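Local atomic coordinates of DNA ligase (Aquifex aeolicus, PDB entry 3QWU), a protein that is a putative ATP-dependent ligase of nucleic acid ends that binds adenosine and calcium, probably working through an adenylated intermediate. Residues A[302-313]-A[342-352]. Residues are numbered along the deposited sequence; the frame is centred on the assembly and turned at random.
Sequences VYKTFTCKFRKK and DYWRLEFDKVF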
ATOM      1  N   VAL A 302       8.960  18.106  -5.833  1.00 43.00           N
ATOM      2  CA  VAL A 302       7.823  17.820  -4.962  1.00 40.01           C
ATOM      3  C   VAL A 302       8.282  17.942  -3.499  1.00 40.02           C
ATOM      4  O   VAL A 302       9.172  17.225  -3.046  1.00 40.39           O
ATOM      5  CB  VAL A 302       7.235  16.440  -5.222  1.00 39.02           C
ATOM      6  CG1 VAL A 302       6.152  16.117  -4.146  1.00 33.98           C
ATOM      7  CG2 VAL A 302       6.695  16.370  -6.603  1.00 35.33           C
ATOM      8  N   TYR A 303       7.669  18.862  -2.773  1.00 39.60           N
ATOM      9  CA  TYR A 303       8.130  19.187  -1.442  1.00 39.91           C
ATOM     10  C   TYR A 303       6.994  19.768  -0.570  1.00 39.21           C
ATOM     11  O   TYR A 303       5.998  20.286  -1.109  1.00 40.09           O
ATOM     12  CB  TYR A 303       9.306  20.190  -1.556  1.00 40.54           C
ATOM     13  CG  TYR A 303       8.936  21.549  -2.115  1.00 40.30           C
ATOM     14  CD1 TYR A 303       9.091  21.835  -3.458  1.00 44.16           C
ATOM     15  CD2 TYR A 303       8.459  22.571  -1.286  1.00 41.58           C
ATOM     16  CE1 TYR A 303       8.752  23.085  -3.984  1.00 44.23           C
ATOM     17  CE2 TYR A 303       8.124  23.829  -1.814  1.00 40.61           C
ATOM     18  CZ  TYR A 303       8.277  24.056  -3.157  1.00 43.18           C
ATOM     19  OH  TYR A 303       7.978  25.277  -3.692  1.00 50.75           O
ATOM     20  N   LYS A 304       7.152  19.671   0.751  1.00 38.88           N
ATOM     21  CA  LYS A 304       6.267  20.350   1.729  1.00 38.95           C
ATOM     22  C   LYS A 304       7.038  21.459   2.412  1.00 38.99           C
ATOM     23  O   LYS A 304       8.167  21.249   2.775  1.00 40.21           O
ATOM     24  CB  LYS A 304       5.785  19.390   2.814  1.00 38.18           C
ATOM     25  CG  LYS A 304       4.893  18.263   2.344  1.00 40.03           C
ATOM     26  CD  LYS A 304       3.988  17.751   3.491  1.00 40.88           C
ATOM     27  CE  LYS A 304       3.650  16.277   3.395  1.00 40.03           C
ATOM     28  NZ  LYS A 304       2.641  15.979   4.368  1.00 32.56           N
ATOM     29  N   THR A 305       6.445  22.626   2.594  1.00 39.22           N
ATOM     30  CA  THR A 305       7.141  23.715   3.286  1.00 41.06           C
ATOM     31  C   THR A 305       6.660  23.748   4.727  1.00 40.00           C
ATOM     32  O   THR A 305       5.490  23.593   4.975  1.00 40.26           O
ATOM     33  CB  THR A 305       6.942  25.122   2.568  1.00 42.35           C
ATOM     34  OG1 THR A 305       7.636  25.133   1.296  1.00 46.51           O
ATOM     35  CG2 THR A 305       7.489  26.292   3.421  1.00 41.83           C
ATOM     36  N   PHE A 306       7.582  23.942   5.662  1.00 40.46           N
ATOM     37  CA  PHE A 306       7.292  24.068   7.107  1.00 39.76           C
ATOM     38  C   PHE A 306       7.761  25.389   7.619  1.00 40.35           C
ATOM     39  O   PHE A 306       8.771  25.887   7.114  1.00 41.36           O
ATOM     40  CB  PHE A 306       8.015  22.976   7.873  1.00 39.23           C
ATOM     41  CG  PHE A 306       7.474  21.640   7.586  1.00 38.54           C
ATOM     42  CD1 PHE A 306       7.812  20.987   6.427  1.00 41.16           C
ATOM     43  CD2 PHE A 306       6.588  21.051   8.432  1.00 38.49           C
ATOM     44  CE1 PHE A 306       7.277  19.752   6.141  1.00 41.05           C
ATOM     45  CE2 PHE A 306       6.083  19.807   8.158  1.00 38.73           C
ATOM     46  CZ  PHE A 306       6.404  19.171   7.014  1.00 38.86           C
ATOM     47  N   THR A 307       7.049  25.975   8.584  1.00 39.61           N
ATOM     48  CA  THR A 307       7.486  27.249   9.160  1.00 41.44           C
ATOM     49  C   THR A 307       7.351  27.268  10.672  1.00 40.91           C
ATOM     50  O   THR A 307       6.364  26.839  11.208  1.00 41.96           O
ATOM     51  CB  THR A 307       6.750  28.478   8.533  1.00 42.22           C
ATOM     52  OG1 THR A 307       7.261  29.704   9.109  1.00 45.77           O
ATOM     53  CG2 THR A 307       5.249  28.427   8.772  1.00 41.88           C
ATOM     54  N   CYS A 308       8.356  27.733  11.380  1.00 41.65           N
ATOM     55  CA  CYS A 308       8.297  27.718  12.849  1.00 41.03           C
ATOM     56  C   CYS A 308       9.260  28.741  13.440  1.00 41.00           C
ATOM     57  O   CYS A 308      10.096  29.287  12.729  1.00 40.99           O
ATOM     58  CB  CYS A 308       8.549  26.309  13.367  1.00 40.75           C
ATOM     59  SG  CYS A 308      10.149  25.622  12.842  1.00 43.86           S
ATOM     60  N   LYS A 309       9.086  29.033  14.730  1.00 41.25           N
ATOM     61  CA  LYS A 309       9.745  30.170  15.452  1.00 41.78           C
ATOM     62  C   LYS A 309      10.643  29.719  16.597  1.00 40.70           C
ATOM     63  O   LYS A 309      10.241  28.863  17.372  1.00 40.08           O
ATOM     64  CB  LYS A 309       8.667  30.973  16.141  1.00 42.31           C
ATOM     65  CG  LYS A 309       8.353  32.263  15.588  1.00 45.45           C
ATOM     66  CD  LYS A 309       7.006  32.724  16.192  1.00 47.76           C
ATOM     67  CE  LYS A 309       7.191  33.517  17.481  1.00 50.09           C
ATOM     68  NZ  LYS A 309       5.921  33.997  18.105  1.00 45.30           N
ATOM     69  N   PHE A 310      11.796  30.333  16.771  1.00 40.18           N
ATOM     70  CA  PHE A 310      12.644  29.993  17.902  1.00 41.33           C
ATOM     71  C   PHE A 310      13.064  31.215  18.676  1.00 43.45           C
ATOM     72  O   PHE A 310      13.205  32.276  18.105  1.00 44.77           O
ATOM     73  CB  PHE A 310      13.933  29.299  17.494  1.00 41.02           C
ATOM     74  CG  PHE A 310      13.744  28.067  16.727  1.00 37.88           C
ATOM     75  CD1 PHE A 310      13.257  28.114  15.433  1.00 37.63           C
ATOM     76  CD2 PHE A 310      14.131  26.848  17.260  1.00 36.81           C
ATOM     77  CE1 PHE A 310      13.102  26.949  14.688  1.00 37.72           C
ATOM     78  CE2 PHE A 310      14.016  25.673  16.520  1.00 36.87           C
ATOM     79  CZ  PHE A 310      13.483  25.711  15.239  1.00 37.12           C
ATOM     80  N   ARG A 311      13.291  31.029  19.972  1.00 45.12           N
ATOM     81  CA  ARG A 311      13.943  32.020  20.832  1.00 47.36           C
ATOM     82  C   ARG A 311      15.450  32.071  20.549  1.00 49.53           C
ATOM     83  O   ARG A 311      16.048  33.156  20.579  1.00 50.11           O
ATOM     84  CB  ARG A 311      13.675  31.697  22.299  1.00 47.55           C
ATOM     85  CG  ARG A 311      12.172  31.526  22.570  1.00 49.23           C
ATOM     86  CD  ARG A 311      11.830  31.517  24.018  1.00 55.29           C
ATOM     87  NE  ARG A 311      11.750  32.874  24.544  1.00 62.09           N
ATOM     88  CZ  ARG A 311      11.506  33.179  25.820  1.00 64.82           C
ATOM     89  NH1 ARG A 311      11.467  34.462  26.178  1.00 66.28           N
ATOM     90  NH2 ARG A 311      11.308  32.224  26.728  1.00 64.22           N
ATOM     91  N   LYS A 312      16.040  30.923  20.204  1.00 49.76           N
ATOM     92  CA  LYS A 312      17.454  30.860  19.916  1.00 51.42           C
ATOM     93  C   LYS A 312      17.725  30.377  18.499  1.00 51.20           C
ATOM     94  O   LYS A 312      17.205  29.335  18.083  1.00 51.08           O
ATOM     95  CB  LYS A 312      18.123  29.867  20.850  1.00 52.45           C
ATOM     96  CG  LYS A 312      18.137  30.238  22.302  1.00 54.90           C
ATOM     97  CD  LYS A 312      19.368  29.591  22.988  1.00 59.08           C
ATOM     98  CE  LYS A 312      19.407  29.830  24.520  1.00 61.28           C
ATOM     99  NZ  LYS A 312      20.610  29.152  25.115  1.00 62.68           N
ATOM    100  N   LYS A 313      18.588  31.091  17.792  1.00 51.12           N
ATOM    101  CA  LYS A 313      19.135  30.639  16.498  1.00 51.09           C
ATOM    102  C   LYS A 313      19.843  29.291  16.531  1.00 50.13           C
ATOM    103  O   LYS A 313      19.598  28.455  15.696  1.00 50.11           O
ATOM    104  CB  LYS A 313      20.118  31.667  15.925  1.00 52.22           C
ATOM    105  CG  LYS A 313      20.241  31.602  14.421  1.00 53.40           C
ATOM    106  CD  LYS A 313      21.539  32.248  13.940  1.00 55.92           C
ATOM    107  CE  LYS A 313      21.710  32.092  12.436  1.00 56.10           C
ATOM    108  NZ  LYS A 313      23.098  32.484  11.996  1.00 56.60           N
ATOM    109  N   ASP A 342      11.181  39.160  18.571  1.00 61.95           N
ATOM    110  CA  ASP A 342      12.177  38.518  19.474  1.00 62.27           C
ATOM    111  C   ASP A 342      12.500  37.039  19.145  1.00 60.94           C
ATOM    112  O   ASP A 342      13.197  36.363  19.928  1.00 61.11           O
ATOM    113  CB  ASP A 342      11.692  38.549  20.929  1.00 62.38           C
ATOM    114  CG  ASP A 342      11.913  39.883  21.592  1.00 65.32           C
ATOM    115  OD1 ASP A 342      12.892  40.576  21.211  1.00 68.18           O
ATOM    116  OD2 ASP A 342      11.119  40.221  22.510  1.00 65.67           O
ATOM    117  N   TYR A 343      12.017  36.546  18.004  1.00 59.13           N
ATOM    118  CA  TYR A 343      12.227  35.152  17.610  1.00 57.45           C
ATOM    119  C   TYR A 343      12.948  35.077  16.287  1.00 56.66           C
ATOM    120  O   TYR A 343      12.843  35.970  15.453  1.00 57.34           O
ATOM    121  CB  TYR A 343      10.897  34.419  17.489  1.00 56.43           C
ATOM    122  CG  TYR A 343      10.133  34.377  18.781  1.00 57.20           C
ATOM    123  CD1 TYR A 343      10.270  33.312  19.665  1.00 56.40           C
ATOM    124  CD2 TYR A 343       9.278  35.413  19.134  1.00 60.44           C
ATOM    125  CE1 TYR A 343       9.568  33.280  20.883  1.00 57.76           C
ATOM    126  CE2 TYR A 343       8.550  35.383  20.360  1.00 60.79           C
ATOM    127  CZ  TYR A 343       8.704  34.311  21.230  1.00 57.98           C
ATOM    128  OH  TYR A 343       8.016  34.288  22.436  1.00 52.54           O
ATOM    129  N   TRP A 344      13.706  34.004  16.118  1.00 54.77           N
ATOM    130  CA  TRP A 344      14.224  33.609  14.818  1.00 53.37           C
ATOM    131  C   TRP A 344      13.146  32.817  14.055  1.00 50.69           C
ATOM    132  O   TRP A 344      12.701  31.775  14.532  1.00 49.21           O
ATOM    133  CB  TRP A 344      15.478  32.787  15.029  1.00 53.59           C
ATOM    134  CG  TRP A 344      16.560  33.642  15.522  1.00 56.88           C
ATOM    135  CD1 TRP A 344      16.840  33.967  16.828  1.00 58.56           C
ATOM    136  CD2 TRP A 344      17.498  34.358  14.722  1.00 59.46           C
ATOM    137  NE1 TRP A 344      17.919  34.817  16.880  1.00 60.30           N
ATOM    138  CE2 TRP A 344      18.339  35.079  15.605  1.00 59.86           C
ATOM    139  CE3 TRP A 344      17.717  34.456  13.337  1.00 60.44           C
ATOM    140  CZ2 TRP A 344      19.384  35.878  15.155  1.00 63.03           C
ATOM    141  CZ3 TRP A 344      18.769  35.257  12.885  1.00 62.74           C
ATOM    142  CH2 TRP A 344      19.587  35.960  13.794  1.00 63.27           C
ATOM    143  N   ARG A 345      12.701  33.317  12.905  1.00 48.97           N
ATOM    144  CA  ARG A 345      11.746  32.577  12.072  1.00 47.94           C
ATOM    145  C   ARG A 345      12.455  31.565  11.156  1.00 47.29           C
ATOM    146  O   ARG A 345      13.411  31.922  10.455  1.00 48.37           O
ATOM    147  CB  ARG A 345      10.908  33.534  11.234  1.00 48.43           C
ATOM    148  CG  ARG A 345      10.173  32.889  10.108  1.00 48.11           C
ATOM    149  CD  ARG A 345       9.129  31.964  10.606  1.00 50.86           C
ATOM    150  NE  ARG A 345       8.085  32.693  11.295  1.00 52.36           N
ATOM    151  CZ  ARG A 345       7.003  32.148  11.816  1.00 54.44           C
ATOM    152  NH1 ARG A 345       6.809  30.834  11.770  1.00 57.55           N
ATOM    153  NH2 ARG A 345       6.114  32.922  12.411  1.00 55.12           N
ATOM    154  N   LEU A 346      12.029  30.304  11.197  1.00 45.16           N
ATOM    155  CA  LEU A 346      12.573  29.287  10.288  1.00 44.50           C
ATOM    156  C   LEU A 346      11.514  28.814   9.301  1.00 44.24           C
ATOM    157  O   LEU A 346      10.375  28.515   9.683  1.00 43.32           O
ATOM    158  CB  LEU A 346      13.104  28.084  11.033  1.00 43.40           C
ATOM    159  CG  LEU A 346      13.698  26.970  10.165  1.00 42.24           C
ATOM    160  CD1 LEU A 346      14.976  27.422   9.442  1.00 39.98           C
ATOM    161  CD2 LEU A 346      13.970  25.795  11.060  1.00 40.70           C
ATOM    162  N   GLU A 347      11.900  28.755   8.031  1.00 44.82           N
ATOM    163  CA  GLU A 347      11.068  28.141   6.999  1.00 44.97           C
ATOM    164  C   GLU A 347      11.927  27.137   6.300  1.00 44.29           C
ATOM    165  O   GLU A 347      13.052  27.445   5.958  1.00 43.83           O
ATOM    166  CB  GLU A 347      10.598  29.160   5.944  1.00 46.23           C
ATOM    167  CG  GLU A 347       9.644  30.237   6.418  1.00 49.09           C
ATOM    168  CD  GLU A 347       9.052  31.040   5.261  1.00 55.45           C
ATOM    169  OE1 GLU A 347       9.066  30.573   4.099  1.00 56.32           O
ATOM    170  OE2 GLU A 347       8.553  32.155   5.530  1.00 61.88           O
ATOM    171  N   PHE A 348      11.406  25.947   6.045  1.00 43.34           N
ATOM    172  CA  PHE A 348      12.210  24.958   5.347  1.00 43.26           C
ATOM    173  C   PHE A 348      11.365  23.975   4.562  1.00 42.49           C
ATOM    174  O   PHE A 348      10.168  23.812   4.817  1.00 40.79           O
ATOM    175  CB  PHE A 348      13.166  24.233   6.320  1.00 43.15           C
ATOM    176  CG  PHE A 348      12.482  23.299   7.266  1.00 43.01           C
ATOM    177  CD1 PHE A 348      12.030  23.741   8.501  1.00 43.99           C
ATOM    178  CD2 PHE A 348      12.320  21.941   6.941  1.00 43.68           C
ATOM    179  CE1 PHE A 348      11.389  22.856   9.396  1.00 42.76           C
ATOM    180  CE2 PHE A 348      11.689  21.059   7.827  1.00 42.45           C
ATOM    181  CZ  PHE A 348      11.206  21.509   9.037  1.00 40.80           C
ATOM    182  N   ASP A 349      12.028  23.326   3.606  1.00 42.34           N
ATOM    183  CA  ASP A 349      11.397  22.385   2.737  1.00 42.18           C
ATOM    184  C   ASP A 349      11.809  20.939   3.055  1.00 42.10           C
ATOM    185  O   ASP A 349      12.987  20.670   3.321  1.00 42.18           O
ATOM    186  CB  ASP A 349      11.762  22.752   1.300  1.00 43.52           C
ATOM    187  CG  ASP A 349      11.094  24.066   0.830  1.00 45.80           C
ATOM    188  OD1 ASP A 349      10.111  24.552   1.474  1.00 46.80           O
ATOM    189  OD2 ASP A 349      11.526  24.595  -0.229  1.00 51.47           O
ATOM    190  N   LYS A 350      10.834  20.026   3.086  1.00 40.53           N
ATOM    191  CA  LYS A 350      11.117  18.602   2.939  1.00 41.90           C
ATOM    192  C   LYS A 350      10.823  18.290   1.453  1.00 41.68           C
ATOM    193  O   LYS A 350       9.679  18.403   1.000  1.00 41.35           O
ATOM    194  CB  LYS A 350      10.272  17.714   3.894  1.00 41.55           C
ATOM    195  CG  LYS A 350      10.624  17.847   5.406  1.00 44.65           C
ATOM    196  CD  LYS A 350       9.596  17.173   6.386  1.00 48.22           C
ATOM    197  CE  LYS A 350       9.586  17.933   7.769  1.00 49.63           C
ATOM    198  NZ  LYS A 350       9.078  17.168   8.941  1.00 48.94           N
ATOM    199  N   VAL A 351      11.876  17.993   0.700  1.00 42.27           N
ATOM    200  CA  VAL A 351      11.808  17.643  -0.717  1.00 42.91           C
ATOM    201  C   VAL A 351      11.783  16.125  -0.799  1.00 43.37           C
ATOM    202  O   VAL A 351      12.736  15.487  -0.341  1.00 44.72           O
ATOM    203  CB  VAL A 351      13.089  18.153  -1.508  1.00 44.93           C
ATOM    204  CG1 VAL A 351      13.077  17.689  -2.975  1.00 42.67           C
ATOM    205  CG2 VAL A 351      13.259  19.710  -1.409  1.00 43.12           C
ATOM    206  N   PHE A 352      10.720  15.560  -1.372  1.00 42.20           N
ATOM    207  CA  PHE A 352      10.591  14.112  -1.589  1.00 42.09           C
ATOM    208  C   PHE A 352      11.234  13.701  -2.921  1.00 43.37           C
ATOM    209  O   PHE A 352      10.606  13.803  -3.987  1.00 43.60           O
ATOM    210  CB  PHE A 352       9.097  13.738  -1.585  1.00 41.89           C
ATOM    211  CG  PHE A 352       8.413  14.045  -0.272  1.00 41.81           C
ATOM    212  CD1 PHE A 352       8.358  13.095   0.738  1.00 42.58           C
ATOM    213  CD2 PHE A 352       7.910  15.319  -0.019  1.00 42.65           C
ATOM    214  CE1 PHE A 352       7.770  13.402   1.962  1.00 44.50           C
ATOM    215  CE2 PHE A 352       7.329  15.633   1.201  1.00 42.33           C
ATOM    216  CZ  PHE A 352       7.234  14.682   2.177  1.00 42.46           C
TER
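Strands 303-310 and 343-352 run antiparallel, their axes 4.5 Å apart at closest approach, and pair without a bulge from Y303 opposite V351 to F310 opposite W344. K304-K350, F306-F348, C308-L346 and F310-W344 are the hydrogen-bonded pairs; the amide of F306 reaches O of F348 at 2.7 Å, nearly straight. Beyond them N of F352 binds O of V302, just before helix 353-363 begins. On the face carrying F306, C308 and F310, CB of F306 rests over the F348 ring, 3.9 Å from its centroid; the F306 and F348 planes are tilted by only 15°, but the rings are so displaced that the CB contact, not ring stacking, joins them. The extended K350 crosses F306 at about a right angle, setting CE over one ring face and NZ 4.2 Å from the centroid in a cation-pi contact; the polar partner of NZ is P139, outside the two strands. CE1 of F310 meets CB of L346, and helix 313-325 packs on F310; on this same face CB of K313 lies over the five-membered ring of W344. The pair forms two of the three strands of an antiparallel sheet in the C-terminal region of this ligase, 343-352 lying in the middle and 330-340 beyond it. On the other face OG1 of T305 donates to OD1 of D349 at 2.5 Å, on the syn side but 31° out of the carboxylate plane; OD2 turns to R335 in a salt bridge. R345 bends at chi2 and chi3 (both 66°), which folds its guanidinium back under CG of K309, while NH1 and NE form salt bridges with E137 and E340. K309, kinked at chi3, lays CE over one face of the Y343 ring with NZ 4.0 Å from the centroid. A serine in place of Y343 would probably leave the K309 ammonium without its aromatic face and open a gap beside CG of R311.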